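Local coordinates for protein putative aminopeptidase (Leishmania major, PDB 5NTH) that binds two manganese ions in its catalytic domain and probably removes N-terminal residues from peptides, as an aminopeptidase of the M17 family, at residues V22-N27 against T171-K176; A103-T108 against A117-E122; D253-K258 against Y272-V277; N292-G297 against Y400-E405. All coordinates share one frame; numbering follows the deposited sequence.

Overall arrangement
The four contacts run from the N-terminal part into the catalytic domain, and none touches another. Interaction 2 lies, in sequence, between the two segments of interaction 1, whose centre is about 33 Å from its own; its loop leaves strand 97-103 of the six-stranded N-terminal sheet and leads into helix 117-127. Interactions 3 and 4 follow, with centres about 17 Å apart, on successive strands 275-282 and 291-300 of the eight-stranded catalytic sheet. Interactions 2 and 3, centres about 45 Å apart, lie on opposite sides of the chain's centre. Interaction 1 joins helix 12-26 to the loop before strand 181-185; interactions 3 and 4 pack helices onto the sheet supporting the manganese site.

Interaction 1: residues V22-N27 against T171-K176; sequences VQTCTN and TKAYMK
Thr24, in the last turn of helix 12-26, carries the helix side of this contact against Ala173 and Met175. Its CB comes to 4.2 Å from CB of Met175, a loose approach. One bond further, the methyl CG2 reaches in between the two loop residues, 3.4 Å from Ala173 CB and 3.9 Å from Met175 CB. The other branch is the hydroxyl: with chi1 at 65°, OG1 sits between the backbone N and the carbonyl carbon, where it hydrogen-bonds to Tyr21 O one turn back and to Arg218 NH2. Those bonds fix the rotation of the side chain and leave the methyl as the group offered to the loop.

Arg218 belongs to helix 203-221 and also binds the carbonyl oxygens of Ala173 and Tyr174, so a single guanidinium ties both sides of the contact together. The contact thus joins helix 12-26, which packs on helix 229-243 through Val22 and Cys25, to the connection between helix 148-156 and strand 181-185 of the N-terminal sheet.

The loop turns sharply here. Ala173 and Tyr174 both have positive phi (63° and 55°), and the turn is spanned by a weak bond from Met175 N to Lys172 O. Met175 sends its CG anti to its own N and then bends at chi2, its side chain running past Thr24 in the opposite direction.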
loop_
_atom_site.group_PDB
_atom_site.type_symbol
_atom_site.label_atom_id
_atom_site.label_comp_id
_atom_site.label_asym_id
_atom_site.label_seq_id
_atom_site.Cartn_x
_atom_site.Cartn_y
_atom_site.Cartn_z
ATOM N N VAL A 22 -26.051 8.341 32.276
ATOM C CA VAL A 22 -26.245 9.784 32.375
ATOM C C VAL A 22 -26.020 10.210 33.814
ATOM O O VAL A 22 -25.218 11.102 34.072
ATOM C CB VAL A 22 -27.634 10.183 31.879
ATOM C CG1 VAL A 22 -27.966 11.622 32.237
ATOM C CG2 VAL A 22 -27.705 10.007 30.368
ATOM N N GLN A 23 -26.672 9.524 34.749
ATOM C CA GLN A 23 -26.525 9.847 36.177
ATOM C C GLN A 23 -25.095 9.868 36.663
ATOM O O GLN A 23 -24.720 10.737 37.465
ATOM C CB GLN A 23 -27.334 8.883 37.064
ATOM C CG GLN A 23 -28.827 9.094 36.990
ATOM C CD GLN A 23 -29.158 10.556 36.913
ATOM O OE1 GLN A 23 -29.605 11.055 35.867
ATOM N NE2 GLN A 23 -28.868 11.277 37.995
ATOM N N THR A 24 -24.297 8.926 36.187
ATOM C CA THR A 24 -22.926 8.826 36.674
ATOM C C THR A 24 -22.166 10.043 36.189
ATOM O O THR A 24 -21.272 10.540 36.875
ATOM C CB THR A 24 -22.218 7.563 36.185
ATOM O OG1 THR A 24 -22.078 7.625 34.762
ATOM C CG2 THR A 24 -23.010 6.301 36.584
ATOM N N CYS A 25 -22.551 10.515 35.006
ATOM C CA CYS A 25 -22.000 11.728 34.413
ATOM C C CYS A 25 -22.513 13.047 35.013
ATOM O O CYS A 25 -21.739 13.975 35.206
ATOM C CB CYS A 25 -22.252 11.705 32.902
ATOM S SG CYS A 25 -21.151 10.595 32.026
ATOM N N THR A 26 -23.811 13.134 35.277
ATOM C CA THR A 26 -24.384 14.356 35.834
ATOM C C THR A 26 -24.104 14.575 37.333
ATOM O O THR A 26 -24.053 15.702 37.750
ATOM C CB THR A 26 -25.900 14.502 35.564
ATOM O OG1 THR A 26 -26.636 13.523 36.295
ATOM C CG2 THR A 26 -26.214 14.357 34.079
ATOM N N ASN A 27 -23.923 13.528 38.130
ATOM C CA ASN A 27 -23.510 13.699 39.528
ATOM C C ASN A 27 -22.030 13.431 39.777
ATOM O O ASN A 27 -21.606 13.269 40.922
ATOM C CB ASN A 27 -24.310 12.772 40.441
ATOM C CG ASN A 27 -25.798 12.916 40.243
ATOM O OD1 ASN A 27 -26.467 11.967 39.822
ATOM N ND2 ASN A 27 -26.329 14.114 40.524
ATOM N N THR A 171 -23.202 -3.496 34.710
ATOM C CA THR A 171 -24.354 -3.524 35.621
ATOM C C THR A 171 -24.379 -2.412 36.652
ATOM O O THR A 171 -25.376 -2.248 37.330
ATOM C CB THR A 171 -24.454 -4.852 36.425
ATOM O OG1 THR A 171 -23.256 -5.090 37.151
ATOM C CG2 THR A 171 -24.686 -6.032 35.510
ATOM N N LYS A 172 -23.274 -1.692 36.784
ATOM C CA LYS A 172 -23.138 -0.526 37.650
ATOM C C LYS A 172 -22.772 0.712 36.822
ATOM O O LYS A 172 -21.939 1.532 37.233
ATOM C CB LYS A 172 -22.026 -0.787 38.667
ATOM C CG LYS A 172 -22.243 -1.978 39.580
ATOM C CD LYS A 172 -20.946 -2.302 40.297
ATOM C CE LYS A 172 -21.156 -3.146 41.556
ATOM N NZ LYS A 172 -20.446 -4.466 41.496
ATOM N N ALA A 173 -23.377 0.819 35.638
ATOM C CA ALA A 173 -23.284 2.022 34.787
ATOM C C ALA A 173 -21.887 2.350 34.301
ATOM O O ALA A 173 -21.536 3.498 34.144
ATOM C CB ALA A 173 -23.894 3.218 35.511
ATOM N N TYR A 174 -21.081 1.340 34.064
ATOM C CA TYR A 174 -19.740 1.566 33.550
ATOM C C TYR A 174 -18.925 2.542 34.436
ATOM O O TYR A 174 -18.074 3.263 33.948
ATOM C CB TYR A 174 -19.820 2.050 32.069
ATOM C CG TYR A 174 -20.579 1.096 31.162
ATOM C CD1 TYR A 174 -21.971 1.119 31.112
ATOM C CD2 TYR A 174 -19.912 0.152 30.366
ATOM C CE1 TYR A 174 -22.687 0.242 30.289
ATOM C CE2 TYR A 174 -20.617 -0.735 29.544
ATOM C CZ TYR A 174 -22.012 -0.689 29.514
ATOM O OH TYR A 174 -22.769 -1.545 28.752
ATOM N N MET A 175 -19.180 2.552 35.736
ATOM C CA MET A 175 -18.595 3.540 36.616
ATOM C C MET A 175 -17.903 2.866 37.772
ATOM O O MET A 175 -18.558 2.238 38.576
ATOM C CB MET A 175 -19.693 4.411 37.184
ATOM C CG MET A 175 -19.236 5.380 38.256
ATOM S SD MET A 175 -18.180 6.637 37.524
ATOM C CE MET A 175 -18.375 7.949 38.749
ATOM N N LYS A 176 -16.596 3.056 37.880
ATOM C CA LYS A 176 -15.813 2.520 38.964
ATOM C C LYS A 176 -14.957 3.615 39.589
ATOM O O LYS A 176 -14.230 4.297 38.909
ATOM C CB LYS A 176 -14.924 1.421 38.442
ATOM C CG LYS A 176 -14.205 0.604 39.498
ATOM C CD LYS A 176 -13.356 -0.440 38.787
ATOM C CE LYS A 176 -12.109 -0.830 39.554
ATOM N NZ LYS A 176 -12.317 -2.101 40.296
#

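Interaction 2: residues A103-T108 against A117-E122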
loop_
_atom_site.group_PDB
_atom_site.type_symbol
_atom_site.label_atom_id
_atom_site.label_comp_id
_atom_site.label_asym_id
_atom_site.label_seq_id
_atom_site.Cartn_x
_atom_site.Cartn_y
_atom_site.Cartn_z
ATOM N N ALA A 103 11.595 10.522 42.502
ATOM C CA ALA A 103 12.241 11.766 42.154
ATOM C C ALA A 103 11.845 12.203 40.741
ATOM O O ALA A 103 11.882 11.409 39.782
ATOM C CB ALA A 103 13.736 11.605 42.239
ATOM N N LEU A 104 11.481 13.479 40.632
ATOM C CA LEU A 104 11.202 14.078 39.366
ATOM C C LEU A 104 12.519 14.230 38.643
ATOM O O LEU A 104 13.580 14.121 39.258
ATOM C CB LEU A 104 10.535 15.431 39.526
ATOM C CG LEU A 104 9.212 15.446 40.324
ATOM C CD1 LEU A 104 8.812 16.878 40.698
ATOM C CD2 LEU A 104 8.072 14.697 39.625
ATOM N N PRO A 105 12.459 14.451 37.316
ATOM C CA PRO A 105 13.691 14.586 36.542
ATOM C C PRO A 105 14.478 15.855 36.836
ATOM O O PRO A 105 13.913 16.907 37.241
ATOM C CB PRO A 105 13.196 14.580 35.088
ATOM C CG PRO A 105 11.858 13.902 35.144
ATOM C CD PRO A 105 11.282 14.428 36.416
ATOM N N ALA A 106 15.783 15.710 36.604
ATOM C CA ALA A 106 16.792 16.731 36.895
ATOM C C ALA A 106 16.619 18.014 36.076
ATOM O O ALA A 106 16.714 19.103 36.629
ATOM C CB ALA A 106 18.176 16.137 36.645
ATOM N N THR A 107 16.336 17.866 34.777
ATOM C CA THR A 107 16.394 18.972 33.817
ATOM C C THR A 107 15.074 19.120 33.050
ATOM O O THR A 107 14.472 18.149 32.604
ATOM C CB THR A 107 17.591 18.795 32.830
ATOM O OG1 THR A 107 17.441 17.581 32.086
ATOM C CG2 THR A 107 18.929 18.696 33.583
ATOM N N THR A 108 14.644 20.364 32.906
ATOM C CA THR A 108 13.416 20.711 32.204
ATOM C C THR A 108 13.722 21.779 31.151
ATOM O O THR A 108 14.541 22.644 31.374
ATOM C CB THR A 108 12.352 21.159 33.231
ATOM O OG1 THR A 108 11.760 19.983 33.802
ATOM C CG2 THR A 108 11.251 22.013 32.614
ATOM N N ALA A 117 4.707 18.252 35.797
ATOM C CA ALA A 117 3.423 17.563 35.953
ATOM C C ALA A 117 3.298 16.246 35.186
ATOM O O ALA A 117 2.450 15.424 35.516
ATOM C CB ALA A 117 2.298 18.496 35.547
ATOM N N ASP A 118 4.108 16.067 34.160
ATOM C CA ASP A 118 4.141 14.807 33.429
ATOM C C ASP A 118 4.686 13.656 34.261
ATOM O O ASP A 118 4.125 12.572 34.284
ATOM C CB ASP A 118 4.918 14.915 32.087
ATOM C CG ASP A 118 6.196 15.746 32.181
ATOM O OD1 ASP A 118 6.734 15.956 33.292
ATOM O OD2 ASP A 118 6.656 16.219 31.125
ATOM N N SER A 119 5.798 13.899 34.922
ATOM C CA SER A 119 6.400 12.902 35.776
ATOM C C SER A 119 5.530 12.606 36.999
ATOM O O SER A 119 5.452 11.476 37.459
ATOM C CB SER A 119 7.785 13.375 36.173
ATOM O OG SER A 119 8.580 13.492 35.006
ATOM N N MET A 120 4.853 13.631 37.497
ATOM C CA MET A 120 3.925 13.477 38.619
ATOM C C MET A 120 2.822 12.517 38.246
ATOM O O MET A 120 2.501 11.630 39.005
ATOM C CB MET A 120 3.283 14.811 39.007
ATOM C CG MET A 120 4.208 15.788 39.697
ATOM S SD MET A 120 3.357 17.262 40.352
ATOM C CE MET A 120 4.766 18.020 41.173
ATOM N N SER A 121 2.250 12.726 37.071
ATOM C CA SER A 121 1.250 11.818 36.524
ATOM C C SER A 121 1.777 10.381 36.320
ATOM O O SER A 121 1.093 9.422 36.685
ATOM C CB SER A 121 0.662 12.408 35.241
ATOM O OG SER A 121 -0.381 13.311 35.582
ATOM N N GLU A 122 2.972 10.228 35.760
ATOM C CA GLU A 122 3.552 8.895 35.597
ATOM C C GLU A 122 3.758 8.245 36.949
ATOM O O GLU A 122 3.549 7.053 37.093
ATOM C CB GLU A 122 4.881 8.910 34.833
ATOM C CG GLU A 122 4.750 9.160 33.326
ATOM C CD GLU A 122 6.094 9.277 32.579
ATOM O OE1 GLU A 122 7.174 9.062 33.193
ATOM O OE2 GLU A 122 6.064 9.581 31.362
#
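The pyrrolidine ring of Pro105 presents its CD-CG side to Ser119: CD lies 3.2 Å from Ser119 OG, and CG is 3.3 Å from that same oxygen. The truly flat group nearby is the carboxylate of Asp118, which does not reach across. Its OD1 takes the N-H of Ser119 on the anti side, 20° out of the carboxylate plane, in a 2.8 Å bond from Ser119 N that is bent to 134°. OD1 is also paired with Arg116, while OD2 is held by Asn112 and by Tyr465 of a third subunit, so the carboxylate is gripped at both oxygens.

Strand 97-103 leads through this loop into helix 117-127, and the helix returns to strand 137-142, parallel to the first, with strand 46-51 between them: a beta-alpha-beta crossover in the N-terminal domain, whose family belongs to the macro clan. The contact is made where the loop passes the first turns of the crossover helix.

Beside the proline, Leu104 supplies the apolar part. Its CG stands anti to the carbonyl carbon (chi1 -58°), and from there the CD2 methyl settles on the helix, 3.7 Å from Ser119 CB and 4.0 Å from Met120 CG. Met120, extended beyond CG, runs on alongside the leucine, its CE 4.2 Å from Leu104 CD1, and also touches Val151 and Ala154 of helix 148-156.

Interaction 3: residues D253-K258 against Y272-V277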
loop_
_atom_site.group_PDB
_atom_site.type_symbol
_atom_site.label_atom_id
_atom_site.label_comp_id
_atom_site.label_asym_id
_atom_site.label_seq_id
_atom_site.Cartn_x
_atom_site.Cartn_y
_atom_site.Cartn_z
ATOM N N ASP A 253 -32.844 18.586 11.784
ATOM C CA ASP A 253 -33.365 19.416 10.666
ATOM C C ASP A 253 -33.369 20.915 10.955
ATOM O O ASP A 253 -33.260 21.712 10.033
ATOM C CB ASP A 253 -34.767 18.948 10.210
ATOM C CG ASP A 253 -34.777 17.471 9.729
ATOM O OD1 ASP A 253 -33.710 16.804 9.642
ATOM O OD2 ASP A 253 -35.878 16.965 9.433
ATOM N N GLU A 254 -33.458 21.286 12.234
ATOM C CA GLU A 254 -33.325 22.675 12.664
ATOM C C GLU A 254 -32.006 23.304 12.166
ATOM O O GLU A 254 -31.970 24.505 11.881
ATOM C CB GLU A 254 -33.471 22.793 14.190
ATOM N N LEU A 255 -30.946 22.499 12.040
ATOM C CA LEU A 255 -29.654 22.989 11.549
ATOM C C LEU A 255 -29.740 23.354 10.099
ATOM O O LEU A 255 -29.353 24.455 9.689
ATOM C CB LEU A 255 -28.569 21.940 11.683
ATOM C CG LEU A 255 -28.067 21.730 13.092
ATOM C CD1 LEU A 255 -27.318 20.404 13.183
ATOM C CD2 LEU A 255 -27.189 22.904 13.511
ATOM N N ARG A 256 -30.236 22.408 9.318
ATOM C CA ARG A 256 -30.419 22.638 7.911
ATOM C C ARG A 256 -31.429 23.758 7.659
ATOM O O ARG A 256 -31.155 24.617 6.847
ATOM C CB ARG A 256 -30.861 21.362 7.215
ATOM C CG ARG A 256 -31.074 21.536 5.709
ATOM C CD ARG A 256 -31.523 20.262 5.031
ATOM N NE ARG A 256 -32.562 19.553 5.762
ATOM C CZ ARG A 256 -33.072 18.388 5.383
ATOM N NH1 ARG A 256 -32.662 17.771 4.281
ATOM N NH2 ARG A 256 -34.010 17.830 6.121
ATOM N N GLU A 257 -32.588 23.741 8.324
ATOM C CA GLU A 257 -33.610 24.809 8.143
ATOM C C GLU A 257 -33.040 26.204 8.463
ATOM O O GLU A 257 -33.314 27.168 7.750
ATOM C CB GLU A 257 -34.873 24.561 8.990
ATOM N N LYS A 258 -32.222 26.303 9.504
ATOM C CA LYS A 258 -31.698 27.599 9.923
ATOM C C LYS A 258 -30.341 27.927 9.297
ATOM O O LYS A 258 -29.678 28.852 9.746
ATOM C CB LYS A 258 -31.651 27.676 11.457
ATOM C CG LYS A 258 -33.028 27.469 12.101
ATOM C CD LYS A 258 -33.032 27.574 13.628
ATOM C CE LYS A 258 -32.947 29.017 14.131
ATOM N NZ LYS A 258 -33.731 29.200 15.395
ATOM N N TYR A 272 -27.840 8.788 15.191
ATOM C CA TYR A 272 -28.415 9.893 15.962
ATOM C C TYR A 272 -27.896 11.245 15.486
ATOM O O TYR A 272 -26.702 11.370 15.151
ATOM C CB TYR A 272 -28.195 9.698 17.458
ATOM C CG TYR A 272 -28.737 8.379 17.890
ATOM C CD1 TYR A 272 -30.080 8.057 17.665
ATOM C CD2 TYR A 272 -27.903 7.428 18.474
ATOM C CE1 TYR A 272 -30.573 6.828 18.018
ATOM C CE2 TYR A 272 -28.391 6.191 18.850
ATOM C CZ TYR A 272 -29.716 5.890 18.609
ATOM O OH TYR A 272 -30.164 4.647 18.981
ATOM N N PRO A 273 -28.784 12.267 15.476
ATOM C CA PRO A 273 -28.538 13.483 14.685
ATOM C C PRO A 273 -27.556 14.516 15.264
ATOM O O PRO A 273 -27.145 14.428 16.410
ATOM C CB PRO A 273 -29.938 14.080 14.531
ATOM C CG PRO A 273 -30.663 13.627 15.749
ATOM C CD PRO A 273 -30.075 12.322 16.182
ATOM N N ALA A 274 -27.207 15.486 14.432
ATOM C CA ALA A 274 -26.317 16.556 14.822
ATOM C C ALA A 274 -26.964 17.561 15.799
ATOM O O ALA A 274 -28.179 17.728 15.812
ATOM C CB ALA A 274 -25.811 17.274 13.584
ATOM N N HIS A 275 -26.132 18.197 16.628
ATOM C CA HIS A 275 -26.570 19.280 17.507
ATOM C C HIS A 275 -25.506 20.348 17.579
ATOM O O HIS A 275 -24.322 20.044 17.729
ATOM C CB HIS A 275 -26.740 18.856 18.973
ATOM C CG HIS A 275 -27.695 17.736 19.216
ATOM N ND1 HIS A 275 -27.462 16.449 18.786
ATOM C CD2 HIS A 275 -28.834 17.688 19.950
ATOM C CE1 HIS A 275 -28.449 15.670 19.195
ATOM N NE2 HIS A 275 -29.291 16.395 19.912
ATOM N N LEU A 276 -25.943 21.600 17.539
ATOM C CA LEU A 276 -25.162 22.662 18.138
ATOM C C LEU A 276 -25.756 22.932 19.504
ATOM O O LEU A 276 -26.933 23.243 19.638
ATOM C CB LEU A 276 -25.130 23.911 17.271
ATOM C CG LEU A 276 -24.084 23.843 16.157
ATOM C CD1 LEU A 276 -24.302 24.991 15.214
ATOM C CD2 LEU A 276 -22.665 23.926 16.691
ATOM N N VAL A 277 -24.940 22.763 20.525
ATOM C CA VAL A 277 -25.388 22.964 21.872
ATOM C C VAL A 277 -24.475 24.025 22.453
ATOM O O VAL A 277 -23.243 23.870 22.407
ATOM C CB VAL A 277 -25.265 21.685 22.700
ATOM C CG1 VAL A 277 -25.851 21.899 24.093
ATOM C CG2 VAL A 277 -25.941 20.521 21.994
#
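Leu255 of the short helix 253-257 points its forked end at the start of strand 275-282, and each methyl finds a different partner. CD1 makes the tight part, 3.5 Å from Ala274 CB and 3.8 Å from Ala274 O. CD2 lies 3.9 Å from Leu276 CD1, and the two leucine side chains cross at about a right angle. Chi2 of Leu255 at 163° turns the fork so that one methyl faces Ala274 and the other Leu276. Ile250, Tyr260, Ile263 and Tyr264 also touch Leu255, and the backbones of Ala274 and Leu276 bond to Gly252 and Ile250, pairing the strand antiparallel with strand 246-251, outermost of the sheet within this chain.

Away from Leu255 the helix is more open to solvent: Asp253 and Arg256 are joined there by a long salt bridge, 3.7 Å from Arg256 NH2 to Asp253 OD1, and Arg256 has a second acidic partner in Glu14 of a fourth subunit. Leu255 is buried, whereas Arg256, the next residue, remains partly exposed.

His275, between Ala274 and Leu276, starts away from the helix and packs on Thr229 and Ala233 of helix 229-243. Helices on both faces of a mixed sheet are characteristic of the alpha/beta catalytic domain of M17 aminopeptidases, here at its margin.

Interaction 4: residues N292-G297 against Y400-E405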
loop_
_atom_site.group_PDB
_atom_site.type_symbol
_atom_site.label_atom_id
_atom_site.label_comp_id
_atom_site.label_asym_id
_atom_site.label_seq_id
_atom_site.Cartn_x
_atom_site.Cartn_y
_atom_site.Cartn_z
ATOM N N ASN A 292 -15.654 39.387 27.311
ATOM C CA ASN A 292 -16.535 38.258 26.944
ATOM C C ASN A 292 -15.747 37.137 26.294
ATOM O O ASN A 292 -14.814 37.401 25.522
ATOM C CB ASN A 292 -17.601 38.691 25.950
ATOM C CG ASN A 292 -18.570 39.680 26.539
ATOM O OD1 ASN A 292 -18.721 39.771 27.764
ATOM N ND2 ASN A 292 -19.249 40.410 25.680
ATOM N N ILE A 293 -16.128 35.898 26.598
ATOM C CA ILE A 293 -15.371 34.748 26.147
ATOM C C ILE A 293 -16.270 33.691 25.568
ATOM O O ILE A 293 -17.150 33.198 26.248
ATOM C CB ILE A 293 -14.526 34.191 27.287
ATOM C CG1 ILE A 293 -13.374 35.171 27.542
ATOM C CG2 ILE A 293 -13.920 32.846 26.914
ATOM C CD1 ILE A 293 -12.974 35.300 28.974
ATOM N N ALA A 294 -16.047 33.345 24.308
ATOM C CA ALA A 294 -16.749 32.234 23.705
ATOM C C ALA A 294 -15.757 31.116 23.501
ATOM O O ALA A 294 -14.584 31.339 23.191
ATOM C CB ALA A 294 -17.372 32.641 22.404
ATOM N N MET A 295 -16.240 29.905 23.714
ATOM C CA MET A 295 -15.445 28.712 23.521
ATOM C C MET A 295 -16.169 27.771 22.549
ATOM O O MET A 295 -17.396 27.742 22.511
ATOM C CB MET A 295 -15.206 28.057 24.871
ATOM C CG MET A 295 -14.185 28.787 25.731
ATOM S SD MET A 295 -13.737 27.888 27.247
ATOM C CE MET A 295 -15.344 27.566 27.981
ATOM N N VAL A 296 -15.411 27.021 21.753
ATOM C CA VAL A 296 -15.997 26.093 20.766
ATOM C C VAL A 296 -15.170 24.826 20.655
ATOM O O VAL A 296 -13.947 24.873 20.572
ATOM C CB VAL A 296 -16.091 26.718 19.361
ATOM C CG1 VAL A 296 -16.870 25.825 18.410
ATOM C CG2 VAL A 296 -16.758 28.082 19.411
ATOM N N GLY A 297 -15.854 23.690 20.623
ATOM C CA GLY A 297 -15.179 22.406 20.603
ATOM C C GLY A 297 -15.766 21.396 19.655
ATOM O O GLY A 297 -16.996 21.322 19.490
ATOM N N TYR A 400 -19.137 30.416 13.895
ATOM C CA TYR A 400 -20.074 31.413 13.401
ATOM C C TYR A 400 -21.220 31.602 14.389
ATOM O O TYR A 400 -21.533 32.713 14.782
ATOM C CB TYR A 400 -20.610 31.112 12.001
ATOM C CG TYR A 400 -21.434 32.269 11.531
ATOM C CD1 TYR A 400 -20.845 33.387 10.920
ATOM C CD2 TYR A 400 -22.803 32.311 11.806
ATOM C CE1 TYR A 400 -21.623 34.494 10.538
ATOM C CE2 TYR A 400 -23.591 33.407 11.442
ATOM C CZ TYR A 400 -23.003 34.495 10.806
ATOM O OH TYR A 400 -23.782 35.565 10.468
ATOM N N TYR A 401 -21.846 30.525 14.811
ATOM C CA TYR A 401 -22.851 30.643 15.878
ATOM C C TYR A 401 -22.381 31.467 17.074
ATOM O O TYR A 401 -23.111 32.293 17.587
ATOM C CB TYR A 401 -23.276 29.292 16.435
ATOM C CG TYR A 401 -24.321 29.490 17.502
ATOM C CD1 TYR A 401 -25.645 29.610 17.147
ATOM C CD2 TYR A 401 -23.981 29.635 18.859
ATOM C CE1 TYR A 401 -26.634 29.834 18.090
ATOM C CE2 TYR A 401 -24.968 29.866 19.821
ATOM C CZ TYR A 401 -26.306 29.962 19.425
ATOM O OH TYR A 401 -27.342 30.203 20.309
ATOM N N ALA A 402 -21.183 31.180 17.547
ATOM C CA ALA A 402 -20.695 31.756 18.788
ATOM C C ALA A 402 -20.320 33.211 18.591
ATOM O O ALA A 402 -20.465 34.007 19.518
ATOM C CB ALA A 402 -19.509 30.981 19.301
ATOM N N THR A 403 -19.859 33.559 17.389
ATOM C CA THR A 403 -19.437 34.940 17.102
ATOM C C THR A 403 -20.492 35.807 16.481
ATOM O O THR A 403 -20.387 37.006 16.585
ATOM C CB THR A 403 -18.227 35.009 16.168
ATOM O OG1 THR A 403 -18.499 34.341 14.923
ATOM C CG2 THR A 403 -17.053 34.414 16.845
ATOM N N GLY A 404 -21.478 35.205 15.824
ATOM C CA GLY A 404 -22.494 35.948 15.087
ATOM C C GLY A 404 -23.954 35.712 15.425
ATOM O O GLY A 404 -24.809 36.377 14.877
ATOM N N GLU A 405 -24.274 34.774 16.296
ATOM C CA GLU A 405 -25.679 34.486 16.593
ATOM C C GLU A 405 -26.099 34.655 18.065
ATOM O O GLU A 405 -27.287 34.612 18.397
ATOM C CB GLU A 405 -25.982 33.082 16.097
ATOM C CG GLU A 405 -25.986 32.983 14.580
ATOM C CD GLU A 405 -27.220 33.599 13.951
ATOM O OE1 GLU A 405 -28.170 33.874 14.714
ATOM O OE2 GLU A 405 -27.249 33.789 12.703
#
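Ala402, in the last full turn of helix 391-404, points its methyl toward strand 291-300 and is met there by two side chains that point back. Its CB lies 4.1 Å from Ala294 CB and 4.0 Å from Val296 CG2. The alanine methyl is thus set between residues two apart on the strand. Val296 has CG1 anti to the backbone N (chi1 -172°), which places CG2 beside that N and turns it to Ala402. With two alanines opposed, the backbones come close: the CA atoms of Ala294 and Ala402 are 6.3 Å apart.

Met295, between the two, points away from the helix and packs on Ile352 and Ile414 of the flanking strands 349-361 and 412-417.

The strand carries Lys298, a manganese ligand, two residues beyond Val296, and the helix starts straight after Glu390, another ligand; the side chain of Val296 is about 14 Å from a bound manganese ion. A helix packed on an inner strand of the sheet, the strand running to one metal ligand and the helix starting just after another, belongs to the alpha/beta catalytic core of the M17 aminopeptidases.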